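Local coordinates for protein triphenylmethane reductase (Citrobacter sp., PDB 2JL1) that binds NADP(H) in a Rossmann-fold domain and probably uses it to reduce triphenylmethane dyes, at residues Thr81-Ile84 with Val85-Asn89; Leu122-Glu125 with Tyr126-Thr130. One frame throughout, in Å; residues are numbered along the deposited sequence.

Interaction 1 (Thr81-Ile84 with Val85-Asn89)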
ATOM      1  N   THR A  81      -3.207  -4.034 -10.643  1.00 23.40           N
ATOM      2  CA  THR A  81      -3.985  -4.591  -9.536  1.00 23.59           C
ATOM      3  C   THR A  81      -3.560  -6.025  -9.226  1.00 23.93           C
ATOM      4  O   THR A  81      -3.496  -6.418  -8.059  1.00 24.52           O
ATOM      5  CB  THR A  81      -5.468  -4.478  -9.806  1.00 23.50           C
ATOM      6  OG1 THR A  81      -5.781  -3.102 -10.056  1.00 22.61           O
ATOM      7  CG2 THR A  81      -6.305  -5.003  -8.609  1.00 23.78           C
ATOM      8  N   LEU A  82      -3.291  -6.820 -10.262  1.00 23.79           N
ATOM      9  CA  LEU A  82      -2.709  -8.147 -10.063  1.00 23.48           C
ATOM     10  C   LEU A  82      -1.347  -8.073  -9.405  1.00 22.78           C
ATOM     11  O   LEU A  82      -1.029  -8.871  -8.526  1.00 22.26           O
ATOM     12  CB  LEU A  82      -2.592  -8.922 -11.392  1.00 23.51           C
ATOM     13  CG  LEU A  82      -1.738 -10.194 -11.312  1.00 24.79           C
ATOM     14  CD1 LEU A  82      -2.408 -11.210 -10.348  1.00 25.17           C
ATOM     15  CD2 LEU A  82      -1.568 -10.812 -12.725  1.00 25.82           C
ATOM     16  N   LEU A  83      -0.522  -7.129  -9.846  1.00 22.87           N
ATOM     17  CA  LEU A  83       0.800  -6.941  -9.255  1.00 23.15           C
ATOM     18  C   LEU A  83       0.775  -6.705  -7.722  1.00 22.48           C
ATOM     19  O   LEU A  83       1.644  -7.179  -7.010  1.00 22.75           O
ATOM     20  CB  LEU A  83       1.517  -5.795  -9.971  1.00 23.63           C
ATOM     21  CG  LEU A  83       3.020  -5.728  -9.814  1.00 25.80           C
ATOM     22  CD1 LEU A  83       3.649  -7.076 -10.233  1.00 25.01           C
ATOM     23  CD2 LEU A  83       3.541  -4.589 -10.650  1.00 22.36           C
ATOM     24  N   ILE A  84      -0.219  -5.974  -7.238  1.00 22.13           N
ATOM     25  CA  ILE A  84      -0.408  -5.764  -5.788  1.00 23.23           C
ATOM     26  C   ILE A  84      -0.599  -7.088  -5.042  1.00 22.61           C
ATOM     27  O   ILE A  84       0.066  -7.332  -4.011  1.00 22.68           O
ATOM     28  CB  ILE A  84      -1.552  -4.764  -5.541  1.00 23.08           C
ATOM     29  CG1 ILE A  84      -1.056  -3.372  -6.003  1.00 24.54           C
ATOM     30  CG2 ILE A  84      -2.092  -4.833  -4.079  1.00 26.42           C
ATOM     31  CD1 ILE A  84      -1.568  -2.230  -5.250  1.00 26.89           C
ATOM     32  N   VAL A  85      -1.497  -7.934  -5.562  1.00 21.33           N
ATOM     33  CA  VAL A  85      -1.706  -9.298  -5.029  1.00 21.95           C
ATOM     34  C   VAL A  85      -0.406 -10.090  -5.035  1.00 21.62           C
ATOM     35  O   VAL A  85      -0.066 -10.717  -4.043  1.00 21.17           O
ATOM     36  CB  VAL A  85      -2.813 -10.112  -5.801  1.00 21.57           C
ATOM     37  CG1 VAL A  85      -3.029 -11.482  -5.152  1.00 22.44           C
ATOM     38  CG2 VAL A  85      -4.127  -9.362  -5.801  1.00 22.29           C
ATOM     39  N   GLN A  86       0.318 -10.070  -6.156  1.00 21.73           N
ATOM     40  CA  GLN A  86       1.574 -10.832  -6.254  1.00 21.84           C
ATOM     41  C   GLN A  86       2.579 -10.339  -5.225  1.00 21.56           C
ATOM     42  O   GLN A  86       3.184 -11.130  -4.484  1.00 20.75           O
ATOM     43  CB  GLN A  86       2.166 -10.720  -7.659  1.00 21.64           C
ATOM     44  CG  GLN A  86       1.366 -11.490  -8.719  1.00 23.14           C
ATOM     45  CD  GLN A  86       1.928 -11.300 -10.107  1.00 23.98           C
ATOM     46  OE1 GLN A  86       2.703 -10.373 -10.355  1.00 27.08           O
ATOM     47  NE2 GLN A  86       1.545 -12.177 -11.028  1.00 24.07           N
ATOM     48  N   HIS A  87       2.737  -9.019  -5.170  1.00 20.94           N
ATOM     49  CA  HIS A  87       3.640  -8.398  -4.208  1.00 20.88           C
ATOM     50  C   HIS A  87       3.208  -8.695  -2.780  1.00 20.51           C
ATOM     51  O   HIS A  87       4.040  -8.945  -1.934  1.00 20.14           O
ATOM     52  CB  HIS A  87       3.729  -6.886  -4.451  1.00 20.62           C
ATOM     53  CG  HIS A  87       4.558  -6.502  -5.647  1.00 22.11           C
ATOM     54  ND1 HIS A  87       5.075  -5.239  -5.813  1.00 20.78           N
ATOM     55  CD2 HIS A  87       4.964  -7.219  -6.727  1.00 22.35           C
ATOM     56  CE1 HIS A  87       5.770  -5.191  -6.939  1.00 22.89           C
ATOM     57  NE2 HIS A  87       5.726  -6.382  -7.506  1.00 22.39           N
ATOM     58  N   ALA A  88       1.908  -8.671  -2.499  1.00 21.05           N
ATOM     59  CA  ALA A  88       1.442  -8.986  -1.145  1.00 21.02           C
ATOM     60  C   ALA A  88       1.790 -10.427  -0.749  1.00 21.49           C
ATOM     61  O   ALA A  88       2.174 -10.670   0.391  1.00 19.90           O
ATOM     62  CB  ALA A  88      -0.048  -8.729  -0.981  1.00 20.98           C
ATOM     63  N   ASN A  89       1.655 -11.365  -1.694  1.00 22.20           N
ATOM     64  CA  ASN A  89       2.077 -12.757  -1.487  1.00 22.65           C
ATOM     65  C   ASN A  89       3.564 -12.857  -1.180  1.00 22.46           C
ATOM     66  O   ASN A  89       3.964 -13.641  -0.312  1.00 21.45           O
ATOM     67  CB  ASN A  89       1.809 -13.632  -2.721  1.00 23.50           C
ATOM     68  CG  ASN A  89       0.344 -13.879  -2.986  1.00 24.46           C
ATOM     69  OD1 ASN A  89      -0.515 -13.796  -2.096  1.00 25.06           O
ATOM     70  ND2 ASN A  89       0.045 -14.223  -4.252  1.00 27.05           N
TER
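Leu83 lays its branch point over one face of the His87 imidazole, one turn further along helix 80-96 of the Rossmann fold, the crossover helix of the beta-alpha-beta unit that runs from strand 69-72 to strand 101-107. Spacing of i to i+4 along an alpha-helix puts two such side chains on the same flank, and here they meet as a CH-pi contact: Leu83 CG lies 4.0 Å from the centroid of the His87 ring, 27° off the ring normal, displaced toward the rim. With Leu83 CG anti to the backbone N (chi1 -161°), beside the carbonyl carbon, and chi2 at 55°, the side chain stands over the ring, CD1 3.5 Å from His87 NE2. The ring is gripped at both nitrogens: Thr124 of helix 117-130 is a probable partner of ND1, and NE2 is hydrogen-bonded to the backbone N of Gly75. With Phe72 meeting the ring edge-to-face, its rotation is well fixed. Thus a second-shell histidine ties the helix to a loop that contributes Ser74 and Gly75 to the NADP(+) site.

Leu82 and Gln86 repeat the i to i+4 spacing on another flank. Leu82 slants across the extended chain of Gln86, its CD1 4.1 Å from Gln86 CG, and the glutamine reaches on to the bound NADP. On another side, Val85 and Ala88 pack against Asn89 and Ile84 of the second subunit, respectively. The backbone N atoms of Gln86, His87 and Ala88 donate to the carbonyls of Leu82, Leu83 and Ile84, with His87 N 2.8 Å from Leu83 O.

Interaction 2 (Leu122-Glu125 with Tyr126-Thr130); sequences LATE and YAIRT. With GOL (glycerol), chain D.
A glycerol, probably from the crystallisation liquor, bridges Glu125 and Arg129, residues one helical turn apart whose opposite charges do not touch: Glu125 OE1 and Arg129 NH2 stand 5.0 Å apart. Glycerol O1 donates to Glu125 OE1 at 2.7 Å and accepts from Arg129 NE at 2.8 Å, lying in the plane of the guanidinium at its edge; Arg129 NH2 adds a second, more bent bond to the same oxygen (137°). The arginine chain runs extended from CG to NE, and chi4 of -86° turns the guanidinium so that its NE/NH2 edge meets the glycerol. Glu111 OE2 also hydrogen-bonds the glycerol, and a water links it to Glu125 OE1 and, weakly, to Arg129 NH2. Beside them the Tyr126 ring offers one face to glycerol C1, which sits 3.7 Å above its plane, toward the rim. Tyr126 CD2 comes within 3.2 Å of Leu122 O, the carbonyl that accepts the tyrosine's own backbone N-H. Glu125 OE2 forms a salt bridge with Arg139.

Helix 117-130 is the crossover from strand 101-107 to strand 135-140 in the Rossmann fold. Ile128 packs on both strands, Ala127 on Val91 of helix 80-96, and Tyr126 on Leu122 of the second subunit.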
ATOM      1  N   LEU A 122       4.168   2.060  -3.800  1.00 18.43           N
ATOM      2  CA  LEU A 122       3.843   2.604  -2.454  1.00 18.25           C
ATOM      3  C   LEU A 122       3.038   1.586  -1.615  1.00 17.73           C
ATOM      4  O   LEU A 122       3.302   1.415  -0.412  1.00 18.50           O
ATOM      5  CB  LEU A 122       3.102   3.928  -2.580  1.00 17.84           C
ATOM      6  CG  LEU A 122       3.976   5.135  -2.987  1.00 20.58           C
ATOM      7  CD1 LEU A 122       3.128   6.230  -3.689  1.00 21.26           C
ATOM      8  CD2 LEU A 122       4.708   5.705  -1.772  1.00 21.64           C
ATOM      9  N   ALA A 123       2.094   0.889  -2.253  1.00 17.30           N
ATOM     10  CA  ALA A 123       1.325  -0.171  -1.579  1.00 17.36           C
ATOM     11  C   ALA A 123       2.273  -1.260  -1.076  1.00 18.04           C
ATOM     12  O   ALA A 123       2.123  -1.771   0.052  1.00 18.43           O
ATOM     13  CB  ALA A 123       0.247  -0.763  -2.528  1.00 17.46           C
ATOM     14  N   THR A 124       3.269  -1.603  -1.903  1.00 18.21           N
ATOM     15  CA  THR A 124       4.235  -2.661  -1.579  1.00 18.73           C
ATOM     16  C   THR A 124       5.169  -2.238  -0.446  1.00 18.78           C
ATOM     17  O   THR A 124       5.442  -3.024   0.479  1.00 18.44           O
ATOM     18  CB  THR A 124       5.025  -3.091  -2.844  1.00 18.45           C
ATOM     19  OG1 THR A 124       4.074  -3.523  -3.829  1.00 19.65           O
ATOM     20  CG2 THR A 124       6.003  -4.240  -2.508  1.00 20.27           C
ATOM     21  N   GLU A 125       5.633  -0.991  -0.493  1.00 19.06           N
ATOM     22  CA  GLU A 125       6.412  -0.431   0.622  1.00 19.57           C
ATOM     23  C   GLU A 125       5.644  -0.509   1.960  1.00 20.22           C
ATOM     24  O   GLU A 125       6.196  -0.956   2.967  1.00 19.72           O
ATOM     25  CB  GLU A 125       6.831   1.016   0.350  1.00 19.78           C
ATOM     26  CG  GLU A 125       8.049   1.146  -0.588  1.00 19.70           C
ATOM     27  CD  GLU A 125       8.542   2.585  -0.756  1.00 20.90           C
ATOM     28  OE1 GLU A 125       8.170   3.480   0.063  1.00 22.13           O
ATOM     29  OE2 GLU A 125       9.324   2.812  -1.720  1.00 20.86           O
ATOM     30  N   TYR A 126       4.386  -0.065   1.969  1.00 18.66           N
ATOM     31  CA  TYR A 126       3.550  -0.193   3.165  1.00 19.43           C
ATOM     32  C   TYR A 126       3.332  -1.624   3.608  1.00 20.32           C
ATOM     33  O   TYR A 126       3.319  -1.893   4.817  1.00 19.29           O
ATOM     34  CB  TYR A 126       2.215   0.543   3.007  1.00 18.81           C
ATOM     35  CG  TYR A 126       2.354   2.010   3.200  1.00 21.13           C
ATOM     36  CD1 TYR A 126       2.677   2.535   4.467  1.00 19.79           C
ATOM     37  CD2 TYR A 126       2.188   2.892   2.144  1.00 19.53           C
ATOM     38  CE1 TYR A 126       2.820   3.902   4.660  1.00 21.96           C
ATOM     39  CE2 TYR A 126       2.316   4.267   2.337  1.00 22.80           C
ATOM     40  CZ  TYR A 126       2.640   4.754   3.597  1.00 23.30           C
ATOM     41  OH  TYR A 126       2.773   6.100   3.801  1.00 25.44           O
ATOM     42  N   ALA A 127       3.176  -2.549   2.657  1.00 20.37           N
ATOM     43  CA  ALA A 127       3.118  -3.973   2.982  1.00 21.37           C
ATOM     44  C   ALA A 127       4.381  -4.457   3.710  1.00 22.21           C
ATOM     45  O   ALA A 127       4.302  -5.140   4.727  1.00 22.25           O
ATOM     46  CB  ALA A 127       2.860  -4.827   1.723  1.00 21.31           C
ATOM     47  N   ILE A 128       5.550  -4.094   3.184  1.00 22.44           N
ATOM     48  CA  ILE A 128       6.823  -4.469   3.818  1.00 22.26           C
ATOM     49  C   ILE A 128       6.953  -3.872   5.226  1.00 22.96           C
ATOM     50  O   ILE A 128       7.477  -4.530   6.146  1.00 22.93           O
ATOM     51  CB  ILE A 128       8.034  -4.065   2.931  1.00 21.97           C
ATOM     52  CG1 ILE A 128       8.068  -4.964   1.695  1.00 20.71           C
ATOM     53  CG2 ILE A 128       9.359  -4.120   3.752  1.00 20.62           C
ATOM     54  CD1 ILE A 128       8.931  -4.423   0.477  1.00 22.53           C
ATOM     55  N   ARG A 129       6.479  -2.637   5.396  1.00 23.46           N
ATOM     56  CA  ARG A 129       6.475  -2.017   6.728  1.00 24.44           C
ATOM     57  C   ARG A 129       5.681  -2.826   7.775  1.00 25.41           C
ATOM     58  O   ARG A 129       6.121  -2.921   8.921  1.00 25.36           O
ATOM     59  CB  ARG A 129       6.035  -0.552   6.684  1.00 24.65           C
ATOM     60  CG  ARG A 129       7.013   0.368   5.941  1.00 23.39           C
ATOM     61  CD  ARG A 129       6.478   1.796   5.871  1.00 23.79           C
ATOM     62  NE  ARG A 129       7.357   2.709   5.134  1.00 25.10           N
ATOM     63  CZ  ARG A 129       8.390   3.366   5.661  1.00 26.77           C
ATOM     64  NH1 ARG A 129       8.716   3.199   6.942  1.00 27.81           N
ATOM     65  NH2 ARG A 129       9.102   4.197   4.905  1.00 24.85           N
ATOM     66  N   THR A 130       4.558  -3.440   7.382  1.00 25.64           N
ATOM     67  CA  THR A 130       3.754  -4.283   8.306  1.00 26.44           C
ATOM     68  C   THR A 130       4.478  -5.511   8.847  1.00 27.07           C
ATOM     69  O   THR A 130       4.056  -6.098   9.858  1.00 27.59           O
ATOM     70  CB  THR A 130       2.414  -4.757   7.678  1.00 26.58           C
ATOM     71  OG1 THR A 130       2.650  -5.855   6.766  1.00 26.63           O
ATOM     72  CG2 THR A 130       1.730  -3.618   6.985  1.00 26.57           C
TER
HETATM   73  C1  GOL D1290       6.039   4.356   2.034  1.00 27.93           C
HETATM   74  O1  GOL D1290       7.182   3.713   2.541  1.00 23.43           O
HETATM   75  C2  GOL D1290       5.909   5.736   2.658  1.00 31.97           C
HETATM   76  O2  GOL D1290       7.142   6.205   3.142  1.00 32.11           O
HETATM   77  C3  GOL D1290       5.267   6.748   1.712  1.00 33.33           C
HETATM   78  O3  GOL D1290       5.503   8.026   2.238  1.00 35.89           O
HETATM   79  O   HOH W   1       9.840   5.324   1.889  1.00 26.10           O

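How the interactions relate
Interactions 1 and 2 follow each other along the chain and occupy neighbouring helices, 80-96 and 117-130, in the parallel Rossmann sheet domain, with strand 101-107 between them in sequence. Their centres lie 11 Å apart. They meet directly through a probable hydrogen bond between His87 ND1 and Thr124 OG1 (2.8 Å) and through packing of Ile84 CD1 on Ala123 CB (3.6 Å). Both also face the second subunit, where Thr81 of one chain is hydrogen-bonded to Thr130 of the other. Residues 81-89 reach the NADP site, 122-130 lie farther off (Thr124 about 10 Å from the NADP, side chain to ligand), and both helices line the interface with the second subunit.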